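Local atomic coordinates of beta-galactosidase (Marinomonas sp. ef1, PDB entry 6Y2K), a protein that hydrolyses terminal beta-galactosides as a cold-active, hexameric glycoside hydrolase of family GH42. Residues 421-426 and 502-507; 431-436 and 494-499. One frame throughout, in Å; residues are numbered along the deposited sequence.

Overall arrangement
Both contacts lie in the trimerisation domain that follows the TIM barrel, with centres about 10 Å apart. Together they tie helix 418-426 and the approach to helix 435-448 to the loop between strands 490-493 and 521-528. Contact 1 (421-426 with 502-507) joins the outer ends, and contact 2 (431-436 with 494-499) falls within the span of chain it encloses. L424 links the two, its side chain packing against both R496 and Y435. Bound glycerol, probably from the crystallisation liquor, lies about 5 Å from the side chain of I426 and about 5 Å from that of R496. Both contacts touch a second subunit of the hexamer.

Contact 1. Residues 421-426 and 502-507; sequences CWSLDI and ETYQIP
S423, in the last turns of helix 418-426, faces Y504 of the irregular loop 502-507 with their CA atoms 7.5 Å apart, and the tyrosine side chain bridges to the S423 carbonyl. Y504 has a left-handed backbone conformation and points its CB at the helix, and the phenol end makes the contact. Its OH donates a short hydrogen bond of 2.6 Å to the backbone O of S423. The approach is bent, with a C=O...donor angle of 135°, and the hydroxyl lies above the carbonyl plane, 35° out of it. The acceptor lies at the ring edge, near the ring plane. S423 O also receives a weak bond from I426 N, whose main bond is to W422 O at 3.0 Å. A loop tyrosine thus bonds a backbone carbonyl near the C-terminal end of a helix, within the trimerisation domain of this GH42 enzyme. Two side chains pack about the phenol end. With chi1 at 171°, S423 turns its OG to the Y504 ring, 3.7 Å from Y504 CE2, a van der Waals contact. The I426 side chain runs obliquely to the tyrosine and brings its CG2 methyl 3.8 Å from Y504 CE2, adding the apolar part of the contact. All three residues are buried. Y504 also packs on S206 and L209 of helix 205-233, the long helix that W422 meets through Q212 and S216. The backbone O of Y504 accepts a hydrogen bond from Q363 NE2 of a second subunit, placing this junction between helix 418-426, helix 205-233 and the hexamer interface.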
loop_
_atom_site.group_PDB
_atom_site.type_symbol
_atom_site.label_atom_id
_atom_site.label_comp_id
_atom_site.label_asym_id
_atom_site.label_seq_id
_atom_site.Cartn_x
_atom_site.Cartn_y
_atom_site.Cartn_z
ATOM N N CYS A 421 11.503 29.121 -24.347
ATOM C CA CYS A 421 12.062 28.341 -23.236
ATOM C C CYS A 421 12.540 29.227 -22.078
ATOM O O CYS A 421 12.197 28.983 -20.917
ATOM C CB CYS A 421 13.213 27.460 -23.726
ATOM S SG CYS A 421 13.734 26.234 -22.519
ATOM N N TRP A 422 13.297 30.273 -22.403
ATOM C CA TRP A 422 13.798 31.225 -21.402
ATOM C C TRP A 422 12.650 31.956 -20.697
ATOM O O TRP A 422 12.618 32.029 -19.465
ATOM C CB TRP A 422 14.753 32.249 -22.033
ATOM C CG TRP A 422 15.904 31.645 -22.791
ATOM C CD1 TRP A 422 16.497 30.440 -22.555
ATOM C CD2 TRP A 422 16.622 32.238 -23.882
ATOM N NE1 TRP A 422 17.522 30.233 -23.450
ATOM C CE2 TRP A 422 17.624 31.323 -24.270
ATOM C CE3 TRP A 422 16.511 33.449 -24.573
ATOM C CZ2 TRP A 422 18.521 31.588 -25.311
ATOM C CZ3 TRP A 422 17.400 33.712 -25.618
ATOM C CH2 TRP A 422 18.391 32.779 -25.975
ATOM N N SER A 423 11.706 32.470 -21.479
ATOM C CA SER A 423 10.530 33.146 -20.942
ATOM C C SER A 423 9.775 32.264 -19.936
ATOM O O SER A 423 9.557 32.658 -18.786
ATOM C CB SER A 423 9.593 33.581 -22.077
ATOM O OG SER A 423 8.360 34.062 -21.546
ATOM N N LEU A 424 9.434 31.054 -20.368
ATOM C CA LEU A 424 8.665 30.124 -19.542
ATOM C C LEU A 424 9.441 29.583 -18.321
ATOM O O LEU A 424 8.841 29.295 -17.291
ATOM C CB LEU A 424 8.132 28.978 -20.415
ATOM C CG LEU A 424 7.153 29.448 -21.508
ATOM C CD1 LEU A 424 7.084 28.451 -22.648
ATOM C CD2 LEU A 424 5.767 29.665 -20.951
ATOM N N ASP A 425 10.757 29.427 -18.438
ATOM C CA ASP A 425 11.592 29.039 -17.287
ATOM C C ASP A 425 11.723 30.172 -16.260
ATOM O O ASP A 425 11.904 29.914 -15.069
ATOM C CB ASP A 425 13.007 28.636 -17.737
ATOM C CG ASP A 425 13.069 27.260 -18.384
ATOM O OD1 ASP A 425 12.077 26.484 -18.345
ATOM O OD2 ASP A 425 14.157 26.955 -18.924
ATOM N N ILE A 426 11.672 31.415 -16.731
ATOM C CA ILE A 426 11.823 32.591 -15.859
ATOM C C ILE A 426 10.622 32.711 -14.910
ATOM O O ILE A 426 10.805 32.967 -13.713
ATOM C CB ILE A 426 12.121 33.878 -16.690
ATOM C CG1 ILE A 426 13.613 33.904 -17.065
ATOM C CG2 ILE A 426 11.765 35.154 -15.933
ATOM C CD1 ILE A 426 13.976 34.872 -18.187
ATOM N N GLU A 502 7.321 40.738 -26.836
ATOM C CA GLU A 502 8.781 40.609 -26.944
ATOM C C GLU A 502 9.516 41.010 -25.654
ATOM O O GLU A 502 10.571 40.448 -25.346
ATOM C CB GLU A 502 9.319 41.441 -28.127
ATOM C CG GLU A 502 10.656 40.951 -28.710
ATOM C CD GLU A 502 11.913 41.342 -27.923
ATOM O OE1 GLU A 502 11.920 42.373 -27.222
ATOM O OE2 GLU A 502 12.922 40.607 -28.029
ATOM N N THR A 503 8.952 41.962 -24.907
ATOM C CA THR A 503 9.604 42.532 -23.728
ATOM C C THR A 503 9.016 42.029 -22.393
ATOM O O THR A 503 9.144 42.709 -21.374
ATOM C CB THR A 503 9.531 44.078 -23.787
ATOM O OG1 THR A 503 8.168 44.486 -23.698
ATOM C CG2 THR A 503 10.109 44.598 -25.108
ATOM N N TYR A 504 8.404 40.836 -22.415
ATOM C CA TYR A 504 7.843 40.166 -21.244
ATOM C C TYR A 504 6.660 40.944 -20.637
ATOM O O TYR A 504 6.646 41.258 -19.450
ATOM C CB TYR A 504 8.940 39.855 -20.202
ATOM C CG TYR A 504 8.804 38.492 -19.546
ATOM C CD1 TYR A 504 7.619 38.103 -18.919
ATOM C CD2 TYR A 504 9.874 37.588 -19.542
ATOM C CE1 TYR A 504 7.496 36.856 -18.321
ATOM C CE2 TYR A 504 9.758 36.340 -18.951
ATOM C CZ TYR A 504 8.568 35.975 -18.336
ATOM O OH TYR A 504 8.451 34.732 -17.761
ATOM N N GLN A 505 5.670 41.250 -21.473
ATOM C CA GLN A 505 4.401 41.794 -20.996
ATOM C C GLN A 505 3.244 40.986 -21.558
ATOM O O GLN A 505 3.400 40.288 -22.559
ATOM C CB GLN A 505 4.229 43.268 -21.387
ATOM C CG GLN A 505 5.302 44.202 -20.836
ATOM C CD GLN A 505 4.952 45.677 -20.981
ATOM O OE1 GLN A 505 3.779 46.041 -21.105
ATOM N NE2 GLN A 505 5.974 46.538 -20.942
ATOM N N ILE A 506 2.077 41.107 -20.927
ATOM C CA ILE A 506 0.864 40.451 -21.422
ATOM C C ILE A 506 0.352 41.260 -22.620
ATOM O O ILE A 506 0.255 42.479 -22.512
ATOM C CB ILE A 506 -0.217 40.359 -20.327
ATOM C CG1 ILE A 506 0.299 39.492 -19.163
ATOM C CG2 ILE A 506 -1.516 39.814 -20.908
ATOM C CD1 ILE A 506 -0.605 39.449 -17.952
ATOM N N PRO A 507 0.035 40.601 -23.756
ATOM C CA PRO A 507 -0.507 41.347 -24.895
ATOM C C PRO A 507 -1.764 42.141 -24.553
ATOM O O PRO A 507 -2.555 41.736 -23.695
ATOM C CB PRO A 507 -0.836 40.254 -25.915
ATOM C CG PRO A 507 0.140 39.169 -25.610
ATOM C CD PRO A 507 0.325 39.197 -24.118
#

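Contact 2. Residues 431-436 and 494-499; sequences RAYRYF and GPRTGS
Y433 holds its ring anti to the backbone N (chi1 -179°) while R496 kinks at chi3 (77°), and together these torsions lay the arginine's end over one face of the tyrosine. NH1 sits 3.2 Å from Y433 CD1, displaced toward the rim of the ring. CZ stands 4.6 Å from the ring centroid, a cation-pi contact, and the CD methylene adds a CH-pi contact over the ring at 4.2 Å from the centroid. The guanidinium is not stacked flat: its plane is turned 60° from that of the ring, so an N-H edge points at the pi face. The cation is fixed from several directions, since NH1 also bonds P428 O, NH2 bonds Q427 O, and W549 makes a second cation-pi contact with R496. Loop 494-499 is built from two overlapping type II beta turns, G494-T497 and R496-S499. The latter has G498 at its third position, where positive phi favours glycine. Each turn is reinforced by the side chain of its last residue: T497 OG1 donates to G494 O at 2.9 Å and S499 OG to R496 O at 2.6 Å, in both cases from the same carbonyl face as the backbone N-H. A water bridges the segments, lying in the plane of the Y433 ring at its edge, 2.8 Å from Y433 OH, and donating to P495 O. W438 of helix 435-448 packs against both Y433 and P495, while R496 N bonds E551 of strand 549-555.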
loop_
_atom_site.group_PDB
_atom_site.type_symbol
_atom_site.label_atom_id
_atom_site.label_comp_id
_atom_site.label_asym_id
_atom_site.label_seq_id
_atom_site.Cartn_x
_atom_site.Cartn_y
_atom_site.Cartn_z
ATOM N N ARG A 431 5.139 25.450 -10.546
ATOM C CA ARG A 431 6.471 24.852 -10.452
ATOM C C ARG A 431 6.539 23.485 -11.159
ATOM O O ARG A 431 7.621 23.034 -11.538
ATOM C CB ARG A 431 6.915 24.736 -8.987
ATOM C CG ARG A 431 8.388 24.387 -8.816
ATOM C CD ARG A 431 8.878 24.682 -7.408
ATOM N NE ARG A 431 8.846 26.112 -7.125
ATOM C CZ ARG A 431 9.158 26.653 -5.956
ATOM N NH1 ARG A 431 9.540 25.881 -4.946
ATOM N NH2 ARG A 431 9.083 27.967 -5.801
ATOM N N ALA A 432 5.393 22.830 -11.341
ATOM C CA ALA A 432 5.332 21.559 -12.070
ATOM C C ALA A 432 5.419 21.720 -13.599
ATOM O O ALA A 432 5.566 20.723 -14.306
ATOM C CB ALA A 432 4.062 20.806 -11.697
ATOM N N TYR A 433 5.324 22.951 -14.107
ATOM C CA TYR A 433 5.386 23.217 -15.543
ATOM C C TYR A 433 6.811 23.552 -15.980
ATOM O O TYR A 433 7.454 24.417 -15.397
ATOM C CB TYR A 433 4.465 24.386 -15.928
ATOM C CG TYR A 433 4.474 24.682 -17.422
ATOM C CD1 TYR A 433 5.521 25.395 -18.016
ATOM C CD2 TYR A 433 3.446 24.223 -18.246
ATOM C CE1 TYR A 433 5.539 25.643 -19.381
ATOM C CE2 TYR A 433 3.449 24.470 -19.617
ATOM C CZ TYR A 433 4.499 25.182 -20.182
ATOM O OH TYR A 433 4.509 25.422 -21.545
ATOM N N ARG A 434 7.258 22.899 -17.051
ATOM C CA ARG A 434 8.534 23.185 -17.678
ATOM C C ARG A 434 8.365 23.103 -19.198
ATOM O O ARG A 434 7.883 22.094 -19.705
ATOM C CB ARG A 434 9.554 22.168 -17.194
ATOM C CG ARG A 434 10.979 22.648 -17.249
ATOM C CD ARG A 434 11.401 23.357 -15.975
ATOM N NE ARG A 434 12.839 23.233 -15.788
ATOM C CZ ARG A 434 13.417 22.322 -15.011
ATOM N NH1 ARG A 434 14.733 22.283 -14.917
ATOM N NH2 ARG A 434 12.684 21.464 -14.320
ATOM N N TYR A 435 8.744 24.162 -19.914
ATOM C CA TYR A 435 8.607 24.207 -21.373
ATOM C C TYR A 435 9.223 22.977 -22.030
ATOM O O TYR A 435 8.576 22.310 -22.831
ATOM C CB TYR A 435 9.269 25.456 -21.931
ATOM C CG TYR A 435 9.287 25.578 -23.451
ATOM C CD1 TYR A 435 8.117 25.806 -24.163
ATOM C CD2 TYR A 435 10.479 25.478 -24.173
ATOM C CE1 TYR A 435 8.124 25.945 -25.548
ATOM C CE2 TYR A 435 10.497 25.619 -25.556
ATOM C CZ TYR A 435 9.319 25.860 -26.236
ATOM O OH TYR A 435 9.313 26.008 -27.604
ATOM N N PHE A 436 10.467 22.684 -21.677
ATOM C CA PHE A 436 11.165 21.541 -22.256
ATOM C C PHE A 436 10.429 20.219 -21.998
ATOM O O PHE A 436 10.312 19.386 -22.905
ATOM C CB PHE A 436 12.609 21.449 -21.743
ATOM C CG PHE A 436 13.443 20.463 -22.504
ATOM C CD1 PHE A 436 13.381 19.107 -22.213
ATOM C CD2 PHE A 436 14.260 20.887 -23.538
ATOM C CE1 PHE A 436 14.134 18.198 -22.930
ATOM C CE2 PHE A 436 15.016 19.983 -24.262
ATOM C CZ PHE A 436 14.955 18.638 -23.954
ATOM N N GLY A 494 -0.405 25.164 -28.641
ATOM C CA GLY A 494 -0.519 24.655 -27.288
ATOM C C GLY A 494 -0.636 25.755 -26.256
ATOM O O GLY A 494 -0.589 26.943 -26.596
ATOM N N PRO A 495 -0.798 25.375 -24.975
ATOM C CA PRO A 495 -1.017 26.383 -23.932
ATOM C C PRO A 495 0.127 27.395 -23.815
ATOM O O PRO A 495 1.289 27.049 -24.049
ATOM C CB PRO A 495 -1.132 25.555 -22.650
ATOM C CG PRO A 495 -1.507 24.186 -23.108
ATOM C CD PRO A 495 -0.869 24.004 -24.447
ATOM N N ARG A 496 -0.229 28.626 -23.460
ATOM C CA ARG A 496 0.711 29.748 -23.320
ATOM C C ARG A 496 1.220 30.316 -24.657
ATOM O O ARG A 496 1.994 31.274 -24.643
ATOM C CB ARG A 496 1.882 29.412 -22.365
ATOM C CG ARG A 496 1.417 28.762 -21.066
ATOM C CD ARG A 496 2.528 28.398 -20.105
ATOM N NE ARG A 496 3.044 29.553 -19.376
ATOM C CZ ARG A 496 3.785 29.491 -18.269
ATOM N NH1 ARG A 496 4.139 28.321 -17.735
ATOM N NH2 ARG A 496 4.192 30.613 -17.699
ATOM N N THR A 497 0.768 29.777 -25.793
ATOM C CA THR A 497 1.094 30.352 -27.101
ATOM C C THR A 497 0.491 31.764 -27.226
ATOM O O THR A 497 -0.693 31.977 -26.934
ATOM C CB THR A 497 0.611 29.466 -28.264
ATOM O OG1 THR A 497 1.341 28.224 -28.267
ATOM C CG2 THR A 497 0.799 30.176 -29.620
ATOM N N GLY A 498 1.318 32.718 -27.657
ATOM C CA GLY A 498 0.905 34.111 -27.777
ATOM C C GLY A 498 0.519 34.795 -26.467
ATOM O O GLY A 498 -0.307 35.710 -26.467
ATOM N N SER A 499 1.118 34.356 -25.358
ATOM C CA SER A 499 0.817 34.899 -24.035
ATOM C C SER A 499 1.756 36.036 -23.586
ATOM O O SER A 499 1.500 36.671 -22.560
ATOM C CB SER A 499 0.822 33.773 -22.990
ATOM O OG SER A 499 2.102 33.175 -22.865
HETATM O O HOH W 1 2.113 24.736 -22.710
#